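Local coordinates for dehydroascorbate reductase (Chlamydomonas reinhardtii, PDB 5XFT), which probably catalyses the glutathione-dependent reduction of L-dehydroascorbate to L-ascorbate, yielding glutathione disulfide, at residues A[5-10]-A[36-41]; A[24-29]-A[74-79]; A[32-37]-A[81-86]; A[91-96]-A[150-155]. All blocks are in the same frame, centred on the assembly; numbering follows the deposited sequence.

Interactions 1, 2 and 3 lie in the thioredoxin-like N-terminal part of a glutathione S-transferase fold, and interaction 4 joins the linker behind it to the helical C-terminal part. Interaction 1 pairs strand 5-12 with strand 38-43, which follows helix 22-33; interactions 2 and 3 pack that helix and its C-terminal turn against helix 75-85, their centres about 11 Å apart. Cys24, in segment 24-29, belongs with Cys21 to a CxxC pattern that probably marks the active-site end of helix 22-33, and its SG is 3.6 Å from Val9 CA of interaction 1. Interaction 3 is tied to interaction 4 where Glu83 OE2 approaches Leu91 N to 2.7 Å, a probable hydrogen bond.

Interaction 1. Residues A[5-10]-A[36-41]; sequences TTIYVK and LPYKME
Thr6 pairs with Lys39, Ile7 with Met40 and Tyr8 with Glu41 in parallel register, and the axes of strands 5-9 and 38-41 diverge by 30°. Four backbone hydrogen bonds establish the pairing: Lys39 N to Thr5 O, Ile7 N to Lys39 O, Glu41 N to Ile7 O and Val9 N to Glu41 O, the last 3.0 Å long. Glu41 O also meets Tyr8 CA in a CA-H...O contact of 3.2 Å, and so engages two neighbouring residues of the opposite strand. Past the paired region, water 1 accepts from Thr5 N and donates to Pro37 O.

Ile7, Val9, Tyr38 and Met40 share the apolar side that is packed on helix 22-33. Ile7 CD1 reaches Tyr38 CB at 3.7 Å. With chi1 at 61°, the Tyr38 ring stands between its own backbone N and carbonyl carbon, and Met40 CG lies at the ring edge, in its plane; the hydroxyl of Tyr38 is hydrogen-bonded to Glu32 OE2. A bend in the Met40 chain at chi3, 73°, accompanies the approach of CE to Val9 CG2, 3.8 Å apart.

The other side is of mixed character. Tyr8 and Glu41 lie alongside each other, with CD1 of the tyrosine 3.5 Å from CB of the glutamate, and Thr6 CG2 sits over one face of the Tyr8 ring. Lys39 NZ forms a weak salt bridge with Glu41 OE2, 3.3 Å away, within one strand. The chemistry thus divides the labour: main-chain bonds fix the register of the two strands of this beta-alpha-beta crossover, apolar groups join them to its helix, and the charged pair stays on the opposite side.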
loop_
_atom_site.group_PDB
_atom_site.type_symbol
_atom_site.label_atom_id
_atom_site.label_comp_id
_atom_site.label_asym_id
_atom_site.label_seq_id
_atom_site.Cartn_x
_atom_site.Cartn_y
_atom_site.Cartn_z
ATOM N N THR A 5 5.683 7.494 17.611
ATOM C CA THR A 5 4.496 7.810 16.834
ATOM C C THR A 5 3.497 6.656 16.867
ATOM O O THR A 5 3.870 5.484 16.740
ATOM C CB THR A 5 4.899 8.127 15.393
ATOM O OG1 THR A 5 5.670 9.335 15.378
ATOM C CG2 THR A 5 3.679 8.291 14.505
ATOM N N THR A 6 2.220 6.993 17.043
ATOM C CA THR A 6 1.141 6.020 16.928
ATOM C C THR A 6 0.571 6.035 15.513
ATOM O O THR A 6 0.279 7.101 14.965
ATOM C CB THR A 6 0.023 6.317 17.928
ATOM O OG1 THR A 6 0.584 6.498 19.227
ATOM C CG2 THR A 6 -0.981 5.161 17.967
ATOM N N ILE A 7 0.394 4.858 14.939
ATOM C CA ILE A 7 -0.186 4.713 13.613
ATOM C C ILE A 7 -1.453 3.883 13.772
ATOM O O ILE A 7 -1.394 2.671 13.999
ATOM C CB ILE A 7 0.788 4.076 12.618
ATOM C CG1 ILE A 7 2.125 4.813 12.656
ATOM C CG2 ILE A 7 0.229 4.157 11.204
ATOM C CD1 ILE A 7 3.141 4.264 11.659
ATOM N N TYR A 8 -2.604 4.544 13.686
ATOM C CA TYR A 8 -3.898 3.878 13.691
ATOM C C TYR A 8 -4.163 3.327 12.300
ATOM O O TYR A 8 -4.232 4.090 11.320
ATOM C CB TYR A 8 -5.000 4.840 14.109
ATOM C CG TYR A 8 -4.748 5.481 15.446
ATOM C CD1 TYR A 8 -5.299 4.957 16.604
ATOM C CD2 TYR A 8 -3.958 6.614 15.552
ATOM C CE1 TYR A 8 -5.066 5.545 17.828
ATOM C CE2 TYR A 8 -3.714 7.203 16.767
ATOM C CZ TYR A 8 -4.267 6.666 17.904
ATOM O OH TYR A 8 -4.031 7.265 19.125
ATOM N N VAL A 9 -4.297 1.998 12.227
ATOM C CA VAL A 9 -4.464 1.263 10.985
ATOM C C VAL A 9 -5.649 0.321 11.136
ATOM O O VAL A 9 -6.199 0.150 12.223
ATOM C CB VAL A 9 -3.198 0.470 10.602
ATOM C CG1 VAL A 9 -2.031 1.407 10.347
ATOM C CG2 VAL A 9 -2.855 -0.529 11.695
ATOM N N LYS A 10 -6.039 -0.298 10.021
ATOM C CA LYS A 10 -7.117 -1.274 10.054
ATOM C C LYS A 10 -6.592 -2.585 10.633
ATOM O O LYS A 10 -5.594 -3.132 10.152
ATOM C CB LYS A 10 -7.688 -1.486 8.658
ATOM C CG LYS A 10 -8.621 -2.688 8.564
ATOM C CD LYS A 10 -8.838 -3.142 7.128
ATOM C CE LYS A 10 -9.876 -4.251 7.056
ATOM N NZ LYS A 10 -11.118 -3.864 6.331
ATOM N N LEU A 36 12.185 4.335 11.137
ATOM C CA LEU A 36 11.627 5.099 12.241
ATOM C C LEU A 36 10.769 4.193 13.118
ATOM O O LEU A 36 10.007 3.370 12.602
ATOM C CB LEU A 36 10.789 6.263 11.727
ATOM C CG LEU A 36 11.584 7.377 11.056
ATOM C CD1 LEU A 36 10.675 8.228 10.194
ATOM C CD2 LEU A 36 12.260 8.226 12.111
ATOM N N PRO A 37 10.877 4.313 14.434
ATOM C CA PRO A 37 10.040 3.493 15.312
ATOM C C PRO A 37 8.608 4.007 15.343
ATOM O O PRO A 37 8.338 5.199 15.180
ATOM C CB PRO A 37 10.716 3.631 16.681
ATOM C CG PRO A 37 11.363 4.984 16.630
ATOM C CD PRO A 37 11.780 5.202 15.189
ATOM N N TYR A 38 7.684 3.081 15.556
ATOM C CA TYR A 38 6.271 3.416 15.609
ATOM C C TYR A 38 5.559 2.341 16.413
ATOM O O TYR A 38 6.094 1.257 16.656
ATOM C CB TYR A 38 5.674 3.528 14.206
ATOM C CG TYR A 38 5.766 2.235 13.427
ATOM C CD1 TYR A 38 6.882 1.943 12.651
ATOM C CD2 TYR A 38 4.741 1.300 13.480
ATOM C CE1 TYR A 38 6.967 0.757 11.952
ATOM C CE2 TYR A 38 4.817 0.116 12.780
ATOM C CZ TYR A 38 5.930 -0.149 12.020
ATOM O OH TYR A 38 6.000 -1.333 11.331
ATOM N N LYS A 39 4.328 2.654 16.810
ATOM C CA LYS A 39 3.469 1.694 17.481
ATOM C C LYS A 39 2.131 1.654 16.757
ATOM O O LYS A 39 1.515 2.698 16.540
ATOM C CB LYS A 39 3.279 2.066 18.952
ATOM C CG LYS A 39 2.951 0.878 19.826
ATOM C CD LYS A 39 1.655 1.090 20.574
ATOM C CE LYS A 39 1.073 -0.234 21.027
ATOM N NZ LYS A 39 -0.405 -0.145 21.161
ATOM N N MET A 40 1.690 0.458 16.378
ATOM C CA MET A 40 0.410 0.289 15.705
ATOM C C MET A 40 -0.728 0.207 16.708
ATOM O O MET A 40 -0.643 -0.513 17.705
ATOM C CB MET A 40 0.405 -0.951 14.812
ATOM C CG MET A 40 1.188 -0.789 13.517
ATOM S SD MET A 40 1.655 -2.350 12.757
ATOM C CE MET A 40 0.083 -2.848 12.169
ATOM N N GLU A 41 -1.784 0.964 16.441
ATOM C CA GLU A 41 -3.059 0.835 17.125
ATOM C C GLU A 41 -4.082 0.380 16.094
ATOM O O GLU A 41 -4.213 1.002 15.035
ATOM C CB GLU A 41 -3.468 2.161 17.763
ATOM C CG GLU A 41 -4.282 2.019 19.030
ATOM C CD GLU A 41 -3.442 1.597 20.207
ATOM O OE1 GLU A 41 -3.724 0.514 20.748
ATOM O OE2 GLU A 41 -2.499 2.332 20.573
HETATM O O HOH W 1 8.194 7.588 15.921
#

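Interaction 2. Residues A[24-29]-A[74-79]; sequences CHRVLL and DSDVIV
Val27 and Ser75 mark the closest passage of helices 24-29 and 75-79, with their CA atoms 6.0 Å apart. The two short axes are nearly parallel, 9° from each other, at a separation of 9.6 Å. The tight part is built round Val27. Its CG2 presses on Ser75 CB at 3.6 Å, while CG1 meets Ile78 CG2 at 3.9 Å, the two side chains crossing at about a right angle. Pro61 and Ile7 also touch Val27, so this buried seam continues into the sheet beneath.

The other edge is more polar. Arg26 extends from its helix with CG anti to the backbone N (chi1 158°) and carries the guanidinium across to the neighbouring helix. NH1 donates to Ser75 OG at 3.2 Å, the acceptor tilted slightly out of the guanidinium plane. Val79 CG2 lies over one face of that group, 3.6 Å from Arg26 NH2. The solvent side is loose: Asp76 is exposed, and its OD2, at the guanidinium edge, makes only a long salt bridge, 3.9 Å from Arg26 NH1, with the carboxylate turned 75° to the guanidinium. Replacing Arg26 by an alanine would probably leave Ser75 OG without this donor, Asp76 without its distant counter-charge and Val79 without the flat group it packs on.

Asp74, at the N-cap, accepts from Asp76 N through OD2 at the start of the second helix. Two near-parallel helices side by side on one face of the sheet are characteristic of the thioredoxin-like domain of glutathione S-transferases.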
loop_
_atom_site.group_PDB
_atom_site.type_symbol
_atom_site.label_atom_id
_atom_site.label_comp_id
_atom_site.label_asym_id
_atom_site.label_seq_id
_atom_site.Cartn_x
_atom_site.Cartn_y
_atom_site.Cartn_z
ATOM N N CYS A 24 -2.940 2.412 4.761
ATOM C CA CYS A 24 -2.203 2.070 5.974
ATOM C C CYS A 24 -0.912 1.357 5.625
ATOM O O CYS A 24 0.158 1.682 6.157
ATOM C CB CYS A 24 -3.038 1.165 6.875
ATOM S SG CYS A 24 -4.604 1.808 7.439
ATOM N N HIS A 25 -0.997 0.371 4.729
ATOM C CA HIS A 25 0.199 -0.349 4.311
ATOM C C HIS A 25 1.253 0.608 3.769
ATOM O O HIS A 25 2.448 0.438 4.030
ATOM C CB HIS A 25 -0.164 -1.411 3.271
ATOM C CG HIS A 25 0.879 -2.470 3.096
ATOM N ND1 HIS A 25 0.789 -3.449 2.133
ATOM C CD2 HIS A 25 2.032 -2.707 3.765
ATOM C CE1 HIS A 25 1.844 -4.241 2.209
ATOM N NE2 HIS A 25 2.615 -3.812 3.190
ATOM N N ARG A 26 0.827 1.639 3.035
ATOM C CA ARG A 26 1.784 2.585 2.471
ATOM C C ARG A 26 2.479 3.382 3.570
ATOM O O ARG A 26 3.709 3.538 3.561
ATOM C CB ARG A 26 1.089 3.523 1.480
ATOM C CG ARG A 26 1.848 4.839 1.274
ATOM C CD ARG A 26 0.991 5.929 0.602
ATOM N NE ARG A 26 1.810 6.807 -0.218
ATOM C CZ ARG A 26 1.336 7.922 -0.765
ATOM N NH1 ARG A 26 0.062 8.252 -0.576
ATOM N NH2 ARG A 26 2.100 8.705 -1.514
ATOM N N VAL A 27 1.712 3.879 4.543
ATOM C CA VAL A 27 2.338 4.599 5.651
ATOM C C VAL A 27 3.307 3.696 6.412
ATOM O O VAL A 27 4.443 4.090 6.712
ATOM C CB VAL A 27 1.260 5.190 6.574
ATOM C CG1 VAL A 27 1.887 5.726 7.846
ATOM C CG2 VAL A 27 0.513 6.282 5.840
ATOM N N LEU A 28 2.882 2.464 6.715
ATOM C CA LEU A 28 3.729 1.523 7.445
ATOM C C LEU A 28 5.025 1.237 6.701
ATOM O O LEU A 28 6.110 1.221 7.301
ATOM C CB LEU A 28 2.973 0.219 7.687
ATOM C CG LEU A 28 1.702 0.275 8.520
ATOM C CD1 LEU A 28 1.053 -1.080 8.528
ATOM C CD2 LEU A 28 2.049 0.707 9.911
ATOM N N LEU A 29 4.929 0.972 5.395
ATOM C CA LEU A 29 6.136 0.759 4.602
ATOM C C LEU A 29 7.022 1.997 4.606
ATOM O O LEU A 29 8.250 1.887 4.634
ATOM C CB LEU A 29 5.777 0.360 3.169
ATOM C CG LEU A 29 5.207 -1.044 2.952
ATOM C CD1 LEU A 29 4.769 -1.248 1.537
ATOM C CD2 LEU A 29 6.232 -2.083 3.330
ATOM N N ASP A 74 -4.875 10.916 6.157
ATOM C CA ASP A 74 -4.487 10.916 4.745
ATOM C C ASP A 74 -3.056 10.416 4.570
ATOM O O ASP A 74 -2.101 11.090 4.972
ATOM C CB ASP A 74 -4.655 12.314 4.129
ATOM C CG ASP A 74 -4.620 12.301 2.609
ATOM O OD1 ASP A 74 -5.128 13.271 2.006
ATOM O OD2 ASP A 74 -4.100 11.331 2.016
ATOM N N SER A 75 -2.896 9.245 3.945
ATOM C CA SER A 75 -1.557 8.684 3.762
ATOM C C SER A 75 -0.657 9.605 2.948
ATOM O O SER A 75 0.567 9.583 3.124
ATOM C CB SER A 75 -1.638 7.304 3.101
ATOM O OG SER A 75 -1.997 7.391 1.734
ATOM N N ASP A 76 -1.232 10.417 2.060
ATOM C CA ASP A 76 -0.418 11.320 1.248
ATOM C C ASP A 76 0.177 12.433 2.105
ATOM O O ASP A 76 1.400 12.653 2.108
ATOM C CB ASP A 76 -1.261 11.902 0.111
ATOM C CG ASP A 76 -0.527 11.908 -1.218
ATOM O OD1 ASP A 76 0.659 12.301 -1.246
ATOM O OD2 ASP A 76 -1.139 11.522 -2.237
ATOM N N VAL A 77 -0.685 13.142 2.841
ATOM C CA VAL A 77 -0.231 14.146 3.802
ATOM C C VAL A 77 0.801 13.549 4.745
ATOM O O VAL A 77 1.837 14.165 5.033
ATOM C CB VAL A 77 -1.431 14.718 4.579
ATOM C CG1 VAL A 77 -0.960 15.761 5.574
ATOM C CG2 VAL A 77 -2.461 15.301 3.621
ATOM N N ILE A 78 0.551 12.326 5.216
ATOM C CA ILE A 78 1.445 11.698 6.181
ATOM C C ILE A 78 2.821 11.454 5.568
ATOM O O ILE A 78 3.843 11.789 6.172
ATOM C CB ILE A 78 0.828 10.398 6.722
ATOM C CG1 ILE A 78 -0.342 10.715 7.649
ATOM C CG2 ILE A 78 1.884 9.568 7.439
ATOM C CD1 ILE A 78 -1.246 9.530 7.903
ATOM N N VAL A 79 2.882 10.865 4.370
ATOM C CA VAL A 79 4.203 10.522 3.844
ATOM C C VAL A 79 4.973 11.773 3.440
ATOM O O VAL A 79 6.211 11.792 3.509
ATOM C CB VAL A 79 4.114 9.522 2.675
ATOM C CG1 VAL A 79 3.504 8.202 3.145
ATOM C CG2 VAL A 79 3.348 10.121 1.499
#

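Interaction 3. Residues A[32-37]-A[81-86]; sequences EAKKLP and HLEKQH
The His86 ring carries both methyls of Leu36 on a single face: CD1 lies 4.0 Å from the ring centroid and 17° off the normal, a CH-pi contact, while CD2 comes over the ND1-CE1 side. Leu36 can reach this ring because a Schellman motif ends helix 22-33, with Leu36 N bonded to Tyr31 O, Lys35 N to Glu32 O, and Lys35 at positive phi as the C-prime residue. The chain thereby turns toward the C-terminal end of helix 75-85, its companion in the thioredoxin-like domain.

Leu36 CD1 also meets Leu82 CD1, at 3.5 Å, the two side chains sliding past each other in opposite directions. A chi1 of -177° swings Leu82 CG clear of the backbone N, and this pose sets the branch against both side chains, CD1 facing Leu36 and CG with CD2 facing the Lys34 chain. On the lysine side, Lys34 CD approaches Leu82 CG at 3.6 Å. Leu82 also touches Ala30 and Tyr31, so it is embedded in the flank of the first helix. An alanine in place of Leu82 would probably open a gap beside Leu36 CD1 and set the methylenes of Lys34 free to shift.

At its end, Lys34 NZ donates to His86 O; the modelled separation is implausibly short, so its exact length is doubtful. Pro89 O is a second acceptor for the same ammonium. Glu83 is held chiefly by the chain that follows, its OE2 bonding Leu91 N and Ser90 OG. The Glu83 side chain nevertheless crosses that of the lysine at about a right angle, with Glu83 OE1 3.5 Å from Lys34 CE.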
loop_
_atom_site.group_PDB
_atom_site.type_symbol
_atom_site.label_atom_id
_atom_site.label_comp_id
_atom_site.label_asym_id
_atom_site.label_seq_id
_atom_site.Cartn_x
_atom_site.Cartn_y
_atom_site.Cartn_z
ATOM N N GLU A 32 8.893 1.919 7.911
ATOM C CA GLU A 32 9.907 0.869 7.899
ATOM C C GLU A 32 11.099 1.259 7.032
ATOM O O GLU A 32 12.251 0.961 7.377
ATOM C CB GLU A 32 9.289 -0.436 7.402
ATOM C CG GLU A 32 8.303 -1.057 8.369
ATOM C CD GLU A 32 8.994 -1.767 9.515
ATOM O OE1 GLU A 32 10.173 -2.149 9.348
ATOM O OE2 GLU A 32 8.364 -1.933 10.585
ATOM N N ALA A 33 10.839 1.922 5.901
ATOM C CA ALA A 33 11.914 2.288 4.985
ATOM C C ALA A 33 12.875 3.288 5.615
ATOM O O ALA A 33 14.085 3.225 5.364
ATOM C CB ALA A 33 11.332 2.857 3.691
ATOM N N LYS A 34 12.360 4.208 6.425
ATOM C CA LYS A 34 13.183 5.156 7.158
ATOM C C LYS A 34 13.614 4.642 8.525
ATOM O O LYS A 34 14.184 5.410 9.306
ATOM C CB LYS A 34 12.444 6.485 7.316
ATOM C CG LYS A 34 12.096 7.144 6.001
ATOM C CD LYS A 34 11.029 8.210 6.162
ATOM C CE LYS A 34 11.291 9.381 5.223
ATOM N NZ LYS A 34 12.698 9.866 5.344
ATOM N N LYS A 35 13.351 3.369 8.830
ATOM C CA LYS A 35 13.743 2.752 10.101
ATOM C C LYS A 35 13.290 3.582 11.300
ATOM O O LYS A 35 13.926 3.569 12.355
ATOM C CB LYS A 35 15.252 2.508 10.152
ATOM C CG LYS A 35 15.797 1.827 8.913
ATOM C CD LYS A 35 17.037 1.000 9.217
ATOM C CE LYS A 35 17.789 0.692 7.930
ATOM N NZ LYS A 35 16.990 -0.218 7.049
ATOM N N LEU A 36 12.185 4.335 11.137
ATOM C CA LEU A 36 11.627 5.099 12.241
ATOM C C LEU A 36 10.769 4.193 13.118
ATOM O O LEU A 36 10.007 3.370 12.602
ATOM C CB LEU A 36 10.789 6.263 11.727
ATOM C CG LEU A 36 11.584 7.377 11.056
ATOM C CD1 LEU A 36 10.675 8.228 10.194
ATOM C CD2 LEU A 36 12.260 8.226 12.111
ATOM N N PRO A 37 10.877 4.313 14.434
ATOM C CA PRO A 37 10.040 3.493 15.312
ATOM C C PRO A 37 8.608 4.007 15.343
ATOM O O PRO A 37 8.338 5.199 15.180
ATOM C CB PRO A 37 10.716 3.631 16.681
ATOM C CG PRO A 37 11.363 4.984 16.630
ATOM C CD PRO A 37 11.780 5.202 15.189
ATOM N N HIS A 81 4.652 14.874 4.955
ATOM C CA HIS A 81 5.106 15.358 6.257
ATOM C C HIS A 81 6.286 14.535 6.760
ATOM O O HIS A 81 7.251 15.071 7.319
ATOM C CB HIS A 81 3.940 15.300 7.249
ATOM C CG HIS A 81 4.348 15.433 8.681
ATOM N ND1 HIS A 81 4.243 16.618 9.378
ATOM C CD2 HIS A 81 4.854 14.528 9.553
ATOM C CE1 HIS A 81 4.670 16.438 10.614
ATOM N NE2 HIS A 81 5.050 15.179 10.746
ATOM N N LEU A 82 6.217 13.222 6.562
ATOM C CA LEU A 82 7.305 12.339 6.947
ATOM C C LEU A 82 8.593 12.731 6.239
ATOM O O LEU A 82 9.644 12.868 6.872
ATOM C CB LEU A 82 6.918 10.896 6.630
ATOM C CG LEU A 82 7.898 9.800 7.035
ATOM C CD1 LEU A 82 8.066 9.790 8.540
ATOM C CD2 LEU A 82 7.416 8.451 6.543
ATOM N N GLU A 83 8.524 12.940 4.919
ATOM C CA GLU A 83 9.729 13.281 4.171
ATOM C C GLU A 83 10.267 14.658 4.545
ATOM O O GLU A 83 11.481 14.887 4.482
ATOM C CB GLU A 83 9.445 13.205 2.673
ATOM C CG GLU A 83 10.694 13.019 1.815
ATOM C CD GLU A 83 11.222 11.607 1.844
ATOM O OE1 GLU A 83 10.411 10.692 2.058
ATOM O OE2 GLU A 83 12.440 11.422 1.638
ATOM N N LYS A 84 9.393 15.585 4.932
ATOM C CA LYS A 84 9.863 16.903 5.342
ATOM C C LYS A 84 10.552 16.844 6.697
ATOM O O LYS A 84 11.603 17.462 6.896
ATOM C CB LYS A 84 8.699 17.889 5.379
ATOM C CG LYS A 84 9.119 19.327 5.621
ATOM C CD LYS A 84 7.907 20.235 5.754
ATOM C CE LYS A 84 8.323 21.651 6.105
ATOM N NZ LYS A 84 7.166 22.501 6.516
ATOM N N GLN A 85 9.976 16.105 7.648
ATOM C CA GLN A 85 10.551 16.067 8.989
ATOM C C GLN A 85 11.777 15.161 9.078
ATOM O O GLN A 85 12.656 15.404 9.913
ATOM C CB GLN A 85 9.497 15.624 10.004
ATOM C CG GLN A 85 8.286 16.541 10.074
ATOM C CD GLN A 85 8.663 18.000 10.286
ATOM O OE1 GLN A 85 8.298 18.872 9.493
ATOM N NE2 GLN A 85 9.395 18.273 11.362
ATOM N N HIS A 86 11.864 14.127 8.240
ATOM C CA HIS A 86 12.973 13.172 8.275
ATOM C C HIS A 86 13.517 12.971 6.866
ATOM O O HIS A 86 13.202 11.978 6.202
ATOM C CB HIS A 86 12.534 11.839 8.879
ATOM C CG HIS A 86 11.793 11.983 10.170
ATOM N ND1 HIS A 86 12.421 11.951 11.396
ATOM C CD2 HIS A 86 10.478 12.176 10.425
ATOM C CE1 HIS A 86 11.523 12.113 12.351
ATOM N NE2 HIS A 86 10.336 12.250 11.788
#

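Interaction 4. Residues A[91-96]-A[150-155]; sequences LQSSVP and HLNGTD
Ser93 OG is gripped from two directions: Thr154 OG1 lies 3.0 Å away in a hydrogen bond whose donor could be either hydroxyl, and Val95 N donates to it weakly over 3.4 Å. The contact joins the linker between the two domains of the glutathione S-transferase fold to the N-terminal end of helix 153-173, with Asn152 at the N-cap. With chi1 at -162°, the Ser93 hydroxyl lies beside its carbonyl carbon and faces the first turn of the helix.

The linker also serves that helix end through its main chain. Gly153 N, in the first turn, donates to Leu91 O at 2.9 Å, with a bent N-H...O angle of 138°. Space here is restricted: a beta carbon on Gly153 would come within 2.8 Å of Leu91 O, a clash that the glycine avoids. Inside the turn, Asp155 OD2 accepts weakly from Asn152 N, consistent with one half of a capping box; the carboxylate has further partners in Phe146 N, Gly147 N and Tyr187 OH.

Carbon-to-oxygen packing completes the junction: Val95 CB lies 3.7 Å from Thr154 OG1, and the valine side chain also touches Phe146 and Tyr135. Leu91 packs on Ala30 and Ala33 of helix 22-33, and Leu151 on Leu29 and Ala33. At this meeting of the domains, Leu91 CD2 stands 3.5 Å from Leu151 O.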
loop_
_atom_site.group_PDB
_atom_site.type_symbol
_atom_site.label_atom_id
_atom_site.label_comp_id
_atom_site.label_asym_id
_atom_site.label_seq_id
_atom_site.Cartn_x
_atom_site.Cartn_y
_atom_site.Cartn_z
ATOM N N LEU A 91 13.072 8.997 0.630
ATOM C CA LEU A 91 12.117 8.209 -0.141
ATOM C C LEU A 91 11.630 8.972 -1.362
ATOM O O LEU A 91 10.589 8.627 -1.929
ATOM C CB LEU A 91 10.918 7.794 0.717
ATOM C CG LEU A 91 11.140 7.088 2.052
ATOM C CD1 LEU A 91 9.795 6.681 2.649
ATOM C CD2 LEU A 91 12.040 5.889 1.867
ATOM N N GLN A 92 12.345 10.016 -1.763
ATOM C CA GLN A 92 11.928 10.791 -2.921
ATOM C C GLN A 92 12.172 10.000 -4.200
ATOM O O GLN A 92 13.039 9.123 -4.262
ATOM C CB GLN A 92 12.656 12.133 -2.960
ATOM C CG GLN A 92 12.382 12.978 -1.723
ATOM C CD GLN A 92 12.839 14.416 -1.868
ATOM O OE1 GLN A 92 14.023 14.720 -1.735
ATOM N NE2 GLN A 92 11.897 15.312 -2.132
ATOM N N SER A 93 11.389 10.313 -5.225
ATOM C CA SER A 93 11.235 9.435 -6.372
ATOM C C SER A 93 11.354 10.216 -7.671
ATOM O O SER A 93 10.804 11.314 -7.799
ATOM C CB SER A 93 9.874 8.728 -6.323
ATOM O OG SER A 93 9.849 7.597 -7.171
ATOM N N SER A 94 12.057 9.632 -8.639
ATOM C CA SER A 94 12.092 10.171 -9.990
ATOM C C SER A 94 10.952 9.653 -10.856
ATOM O O SER A 94 10.761 10.163 -11.964
ATOM C CB SER A 94 13.427 9.837 -10.666
ATOM O OG SER A 94 14.516 10.004 -9.773
ATOM N N VAL A 95 10.194 8.675 -10.375
ATOM C CA VAL A 95 9.148 8.034 -11.185
ATOM C C VAL A 95 8.072 9.052 -11.542
ATOM O O VAL A 95 7.588 9.779 -10.654
ATOM C CB VAL A 95 8.547 6.851 -10.433
ATOM C CG1 VAL A 95 7.546 6.123 -11.332
ATOM C CG2 VAL A 95 9.638 5.915 -9.965
ATOM N N PRO A 96 7.659 9.141 -12.809
ATOM C CA PRO A 96 6.558 10.040 -13.177
ATOM C C PRO A 96 5.264 9.681 -12.457
ATOM O O PRO A 96 4.988 8.517 -12.152
ATOM C CB PRO A 96 6.417 9.837 -14.690
ATOM C CG PRO A 96 7.740 9.329 -15.133
ATOM C CD PRO A 96 8.294 8.527 -13.990
ATOM N N HIS A 150 16.389 -0.172 -2.463
ATOM C CA HIS A 150 15.614 0.022 -1.248
ATOM C C HIS A 150 14.268 0.646 -1.585
ATOM O O HIS A 150 14.033 1.121 -2.700
ATOM C CB HIS A 150 16.372 0.902 -0.249
ATOM C CG HIS A 150 17.845 0.649 -0.229
ATOM N ND1 HIS A 150 18.408 -0.421 0.432
ATOM C CD2 HIS A 150 18.871 1.321 -0.802
ATOM C CE1 HIS A 150 19.719 -0.394 0.271
ATOM N NE2 HIS A 150 20.025 0.653 -0.473
ATOM N N LEU A 151 13.387 0.658 -0.587
ATOM C CA LEU A 151 12.021 1.117 -0.787
ATOM C C LEU A 151 11.976 2.602 -1.123
ATOM O O LEU A 151 12.732 3.413 -0.581
ATOM C CB LEU A 151 11.181 0.849 0.456
ATOM C CG LEU A 151 10.749 -0.597 0.662
ATOM C CD1 LEU A 151 9.771 -0.678 1.820
ATOM C CD2 LEU A 151 10.137 -1.141 -0.611
ATOM N N ASN A 152 11.050 2.947 -2.002
ATOM C CA ASN A 152 10.848 4.286 -2.522
ATOM C C ASN A 152 9.451 4.757 -2.132
ATOM O O ASN A 152 8.604 3.963 -1.715
ATOM C CB ASN A 152 11.020 4.265 -4.044
ATOM C CG ASN A 152 11.193 5.626 -4.635
ATOM O OD1 ASN A 152 11.779 6.509 -4.026
ATOM N ND2 ASN A 152 10.732 5.792 -5.855
ATOM N N GLY A 153 9.208 6.063 -2.258
ATOM C CA GLY A 153 7.852 6.557 -2.067
ATOM C C GLY A 153 6.877 5.919 -3.037
ATOM O O GLY A 153 5.722 5.638 -2.691
ATOM N N THR A 154 7.345 5.659 -4.262
ATOM C CA THR A 154 6.551 4.950 -5.260
ATOM C C THR A 154 6.385 3.478 -4.897
ATOM O O THR A 154 5.318 2.899 -5.117
ATOM C CB THR A 154 7.207 5.108 -6.630
ATOM O OG1 THR A 154 7.082 6.472 -7.056
ATOM C CG2 THR A 154 6.559 4.188 -7.654
ATOM N N ASP A 155 7.428 2.857 -4.341
ATOM C CA ASP A 155 7.284 1.507 -3.808
ATOM C C ASP A 155 6.230 1.473 -2.710
ATOM O O ASP A 155 5.374 0.580 -2.675
ATOM C CB ASP A 155 8.621 1.016 -3.256
ATOM C CG ASP A 155 9.635 0.723 -4.336
ATOM O OD1 ASP A 155 9.255 0.148 -5.375
ATOM O OD2 ASP A 155 10.816 1.084 -4.138
#